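Local coordinates for putative nucleoprotein (Infectious salmon anemia virus, PDB 4EWC), which encapsidates the negative-strand viral RNA, shielding it from nucleases in the ribonucleoprotein that serves as template for transcription and replication, at residues A[236-240]-A[241-245]; A[254-257]-A[258-262]. All coordinates share one frame; numbering follows the deposited sequence.

Interaction 1. Residues A[236-240]-A[241-245]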
loop_
_atom_site.group_PDB
_atom_site.type_symbol
_atom_site.label_atom_id
_atom_site.label_comp_id
_atom_site.label_asym_id
_atom_site.label_seq_id
_atom_site.Cartn_x
_atom_site.Cartn_y
_atom_site.Cartn_z
ATOM N N SER A 236 -34.622 14.626 -25.647
ATOM C CA SER A 236 -33.243 14.913 -25.976
ATOM C C SER A 236 -32.430 13.666 -26.216
ATOM O O SER A 236 -31.447 13.718 -26.939
ATOM C CB SER A 236 -32.589 15.728 -24.866
ATOM O OG SER A 236 -33.236 16.979 -24.724
ATOM N N ARG A 237 -32.816 12.559 -25.596
ATOM C CA ARG A 237 -31.965 11.381 -25.634
ATOM C C ARG A 237 -31.976 10.699 -27.014
ATOM O O ARG A 237 -32.889 10.934 -27.804
ATOM C CB ARG A 237 -32.351 10.418 -24.510
ATOM C CG ARG A 237 -33.751 9.891 -24.604
ATOM C CD ARG A 237 -34.094 9.044 -23.407
ATOM N NE ARG A 237 -35.421 8.472 -23.588
ATOM C CZ ARG A 237 -35.995 7.611 -22.762
ATOM N NH1 ARG A 237 -35.372 7.197 -21.662
ATOM N NH2 ARG A 237 -37.206 7.175 -23.044
ATOM N N PRO A 238 -30.953 9.868 -27.309
ATOM C CA PRO A 238 -30.892 9.311 -28.665
ATOM C C PRO A 238 -32.125 8.465 -28.985
ATOM O O PRO A 238 -32.763 7.926 -28.062
ATOM C CB PRO A 238 -29.631 8.432 -28.643
ATOM C CG PRO A 238 -28.849 8.893 -27.457
ATOM C CD PRO A 238 -29.870 9.338 -26.455
ATOM N N LYS A 239 -32.469 8.392 -30.273
ATOM C CA LYS A 239 -33.596 7.587 -30.727
ATOM C C LYS A 239 -33.113 6.167 -30.979
ATOM O O LYS A 239 -31.914 5.918 -31.052
ATOM C CB LYS A 239 -34.183 8.161 -32.011
ATOM C CG LYS A 239 -34.746 9.585 -31.913
ATOM C CD LYS A 239 -36.021 9.636 -31.079
ATOM C CE LYS A 239 -35.819 10.519 -29.843
ATOM N NZ LYS A 239 -37.069 10.795 -29.075
ATOM N N ARG A 240 -34.053 5.243 -31.116
ATOM C CA ARG A 240 -33.730 3.858 -31.426
ATOM C C ARG A 240 -32.824 3.713 -32.647
ATOM O O ARG A 240 -31.959 2.819 -32.689
ATOM C CB ARG A 240 -35.011 3.031 -31.603
ATOM C CG ARG A 240 -34.851 1.744 -32.418
ATOM C CD ARG A 240 -34.608 0.531 -31.542
ATOM N NE ARG A 240 -34.221 -0.656 -32.331
ATOM C CZ ARG A 240 -34.947 -1.771 -32.446
ATOM N NH1 ARG A 240 -36.116 -1.898 -31.817
ATOM N NH2 ARG A 240 -34.492 -2.770 -33.176
ATOM N N SER A 241 -33.008 4.590 -33.635
ATOM C CA SER A 241 -32.240 4.483 -34.877
ATOM C C SER A 241 -30.851 5.051 -34.707
ATOM O O SER A 241 -29.934 4.688 -35.440
ATOM C CB SER A 241 -32.964 5.152 -36.062
ATOM O OG SER A 241 -33.155 6.527 -35.839
ATOM N N ASP A 242 -30.700 5.936 -33.731
ATOM C CA ASP A 242 -29.409 6.559 -33.469
ATOM C C ASP A 242 -28.382 5.539 -32.955
ATOM O O ASP A 242 -27.201 5.619 -33.298
ATOM C CB ASP A 242 -29.578 7.721 -32.480
ATOM C CG ASP A 242 -30.324 8.894 -33.089
ATOM O OD1 ASP A 242 -30.163 9.114 -34.313
ATOM O OD2 ASP A 242 -31.066 9.595 -32.357
ATOM N N TYR A 243 -28.852 4.580 -32.154
ATOM C CA TYR A 243 -27.990 3.563 -31.553
ATOM C C TYR A 243 -27.530 2.466 -32.533
ATOM O O TYR A 243 -28.233 2.128 -33.483
ATOM C CB TYR A 243 -28.717 2.867 -30.405
ATOM C CG TYR A 243 -29.110 3.735 -29.243
ATOM C CD1 TYR A 243 -28.147 4.394 -28.493
ATOM C CD2 TYR A 243 -30.444 3.848 -28.854
ATOM C CE1 TYR A 243 -28.502 5.184 -27.404
ATOM C CE2 TYR A 243 -30.811 4.621 -27.757
ATOM C CZ TYR A 243 -29.838 5.288 -27.038
ATOM O OH TYR A 243 -30.185 6.060 -25.959
ATOM N N ARG A 244 -26.355 1.905 -32.268
ATOM C CA ARG A 244 -25.923 0.671 -32.903
ATOM C C ARG A 244 -26.445 -0.524 -32.118
ATOM O O ARG A 244 -26.176 -0.666 -30.918
ATOM C CB ARG A 244 -24.403 0.595 -33.001
ATOM C CG ARG A 244 -23.794 1.727 -33.795
ATOM C CD ARG A 244 -22.318 1.493 -33.964
ATOM N NE ARG A 244 -21.652 2.678 -34.488
ATOM C CZ ARG A 244 -20.338 2.848 -34.486
ATOM N NH1 ARG A 244 -19.538 1.917 -33.986
ATOM N NH2 ARG A 244 -19.824 3.954 -34.975
ATOM N N LYS A 245 -27.206 -1.374 -32.798
ATOM C CA LYS A 245 -27.759 -2.571 -32.196
ATOM C C LYS A 245 -27.448 -3.739 -33.122
ATOM O O LYS A 245 -27.395 -3.564 -34.340
ATOM C CB LYS A 245 -29.266 -2.417 -32.015
HETATM O O HOH W 1 -32.548 6.650 -25.696
#

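Interaction 2. Residues A[254-257]-A[258-262]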
loop_
_atom_site.group_PDB
_atom_site.type_symbol
_atom_site.label_atom_id
_atom_site.label_comp_id
_atom_site.label_asym_id
_atom_site.label_seq_id
_atom_site.Cartn_x
_atom_site.Cartn_y
_atom_site.Cartn_z
ATOM N N SER A 254 -36.058 3.355 -24.946
ATOM C CA SER A 254 -36.146 3.262 -23.496
ATOM C C SER A 254 -35.123 2.265 -22.964
ATOM O O SER A 254 -34.403 2.543 -21.993
ATOM C CB SER A 254 -37.550 2.827 -23.099
ATOM O OG SER A 254 -37.639 2.555 -21.717
ATOM N N SER A 255 -35.062 1.113 -23.617
ATOM C CA SER A 255 -34.201 0.002 -23.224
ATOM C C SER A 255 -32.734 0.398 -23.142
ATOM O O SER A 255 -32.048 0.099 -22.161
ATOM C CB SER A 255 -34.389 -1.173 -24.212
ATOM O OG SER A 255 -33.212 -1.962 -24.361
ATOM N N ILE A 256 -32.261 1.076 -24.175
ATOM C CA ILE A 256 -30.861 1.455 -24.238
ATOM C C ILE A 256 -30.576 2.617 -23.280
ATOM O O ILE A 256 -29.557 2.616 -22.576
ATOM C CB ILE A 256 -30.448 1.754 -25.695
ATOM C CG1 ILE A 256 -30.727 0.506 -26.543
ATOM C CG2 ILE A 256 -28.993 2.144 -25.780
ATOM C CD1 ILE A 256 -30.327 0.629 -27.977
ATOM N N SER A 257 -31.496 3.580 -23.243
ATOM C CA SER A 257 -31.431 4.663 -22.287
ATOM C C SER A 257 -31.190 4.061 -20.889
ATOM O O SER A 257 -30.238 4.415 -20.205
ATOM C CB SER A 257 -32.724 5.487 -22.312
ATOM O OG SER A 257 -32.569 6.717 -21.590
ATOM N N ASN A 258 -32.024 3.100 -20.510
ATOM C CA ASN A 258 -31.860 2.431 -19.236
ATOM C C ASN A 258 -30.497 1.740 -19.045
ATOM O O ASN A 258 -29.922 1.782 -17.957
ATOM C CB ASN A 258 -33.041 1.496 -18.954
ATOM C CG ASN A 258 -34.356 2.255 -18.824
ATOM O OD1 ASN A 258 -34.354 3.470 -18.640
ATOM N ND2 ASN A 258 -35.475 1.549 -18.925
ATOM N N GLN A 259 -29.954 1.137 -20.091
ATOM C CA GLN A 259 -28.614 0.565 -19.981
ATOM C C GLN A 259 -27.568 1.640 -19.650
ATOM O O GLN A 259 -26.744 1.453 -18.761
ATOM C CB GLN A 259 -28.228 -0.172 -21.270
ATOM C CG GLN A 259 -29.016 -1.424 -21.519
ATOM C CD GLN A 259 -28.640 -2.086 -22.834
ATOM O OE1 GLN A 259 -28.640 -1.443 -23.881
ATOM N NE2 GLN A 259 -28.320 -3.371 -22.789
ATOM N N CYS A 260 -27.620 2.754 -20.375
ATOM C CA CYS A 260 -26.753 3.898 -20.133
ATOM C C CYS A 260 -26.922 4.497 -18.735
ATOM O O CYS A 260 -25.945 4.832 -18.048
ATOM C CB CYS A 260 -27.024 4.987 -21.191
ATOM S SG CYS A 260 -26.609 4.504 -22.911
HETATM N N MSE A 261 -28.169 4.628 -18.305
HETATM C CA MSE A 261 -28.432 5.147 -16.968
HETATM C C MSE A 261 -27.901 4.181 -15.887
HETATM O O MSE A 261 -27.371 4.606 -14.887
HETATM C CB MSE A 261 -29.917 5.479 -16.805
HETATM C CG MSE A 261 -30.332 6.718 -17.584
HETATM SE SE MSE A 261 -29.518 8.333 -16.748
HETATM C CE MSE A 261 -30.460 8.268 -15.073
ATOM N N ALA A 262 -27.990 2.884 -16.134
ATOM C CA ALA A 262 -27.376 1.921 -15.240
ATOM C C ALA A 262 -25.857 2.095 -15.154
ATOM O O ALA A 262 -25.278 2.007 -14.072
ATOM C CB ALA A 262 -27.731 0.487 -15.651
HETATM O O HOH W 2 -33.696 6.077 -19.417
#

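Interaction 1. Residues A[236-240]-A[241-245]
The pyrrolidine of P238 lies over one face of the Y243 ring, its CB 4.0 Å from the ring centroid and 30° off the normal, a CH-pi contact between two buried side chains. CB comes within 3.5 Å of CZ on Y243, and CG and CD run on toward the phenolic OH. A type I beta turn from K239 to D242 brings the ring back over the proline: D242 N donates to K239 O at 2.9 Å. The aspartate side chain also reaches back. With CG anti to its carbonyl carbon (chi1 -69°), OD2 accepts the K239 N-H at 2.8 Å in a nearly straight bond on the anti side, tilted 29° out of the carboxylate plane. The K239 and D242 side chains run alongside each other, yet NZ of K239 ends 6.9 Å from OD2 of D242. At the ring edge a water lies in plane and bridges Y243 OH to P238 O. R237, at the exit of helix 226-236, forms a salt bridge with E253. Residues 237-240 correspond to a probable nuclear localization signal; D242 holds the K239 backbone within it by two bonds, through OD2 and its own N-H, rather than pairing with the lysine ammonium.

Interaction 2. Residues A[254-257]-A[258-262]
S254 and N258, one turn apart near the start of the alpha-helix 253-269, begin a run of i to i+4 hydrogen bonds that joins residues 254-257 to 258-261. N258 N donates to S254 O at 2.9 Å and Q259 N to S255 O at 3.1 Å, the latter the more bent; C260 N and M261 N donate in turn to I256 O and S257 O.

The tightly packed side holds I256, S257, C260 and M261, all buried and enclosed by neighbouring parts of the fold. Helix 142-162 packs on S257 and C260, through F150 on both and L147 on C260. The selenomethionine M261 bends its chain away from the preceding turn to meet M181 and A185 of helix 174-188, and Y243 lies against I256. Some slack remains within this side: C260 SG, anti to its own carbonyl carbon (chi1 -64°), lies beside the backbone and stays 4.4 Å from CG2 of I256.

S254, S255, N258 and Q259 are partly exposed. The side chains of N258 and Q259 lie back on their own helix turn, where loop residues and a water meet them. The Q259 chain crosses that of I256 at an angle, bringing OE1 to 3.9 Å from CG1 of I256, while H307 and M308 lie against Q259 from a loop. The N258 amide folds back over the preceding turn, its CG 3.2 Å from S254 O, but ND2 is poorly aimed for a hydrogen bond to that carbonyl; Y304 and D188 border the same side chain. Between the two sides, S257 OG donates to a water that in turn donates to N258 OD1 at 2.8 Å.

In the fold
Interaction 1 is a surface turn in the loop between helices 226-236 and 253-269, with a buried proline-tyrosine pair beside the exposed K239 and R240; interaction 2 is the opening of the second helix, nearer the middle of the chain. Their centres are 11 Å apart, and both rest against helix 142-162. The first relies on a carboxylate-to-backbone bond and CH-pi packing, the second on regular helical bonds with a hydrophobic face. They meet directly: CD2 of Y243 packs on CD1 of I256, and NH1 of R237 makes a probable, weak hydrogen bond to OG of S257, tying the basic loop to the buried side of the helix.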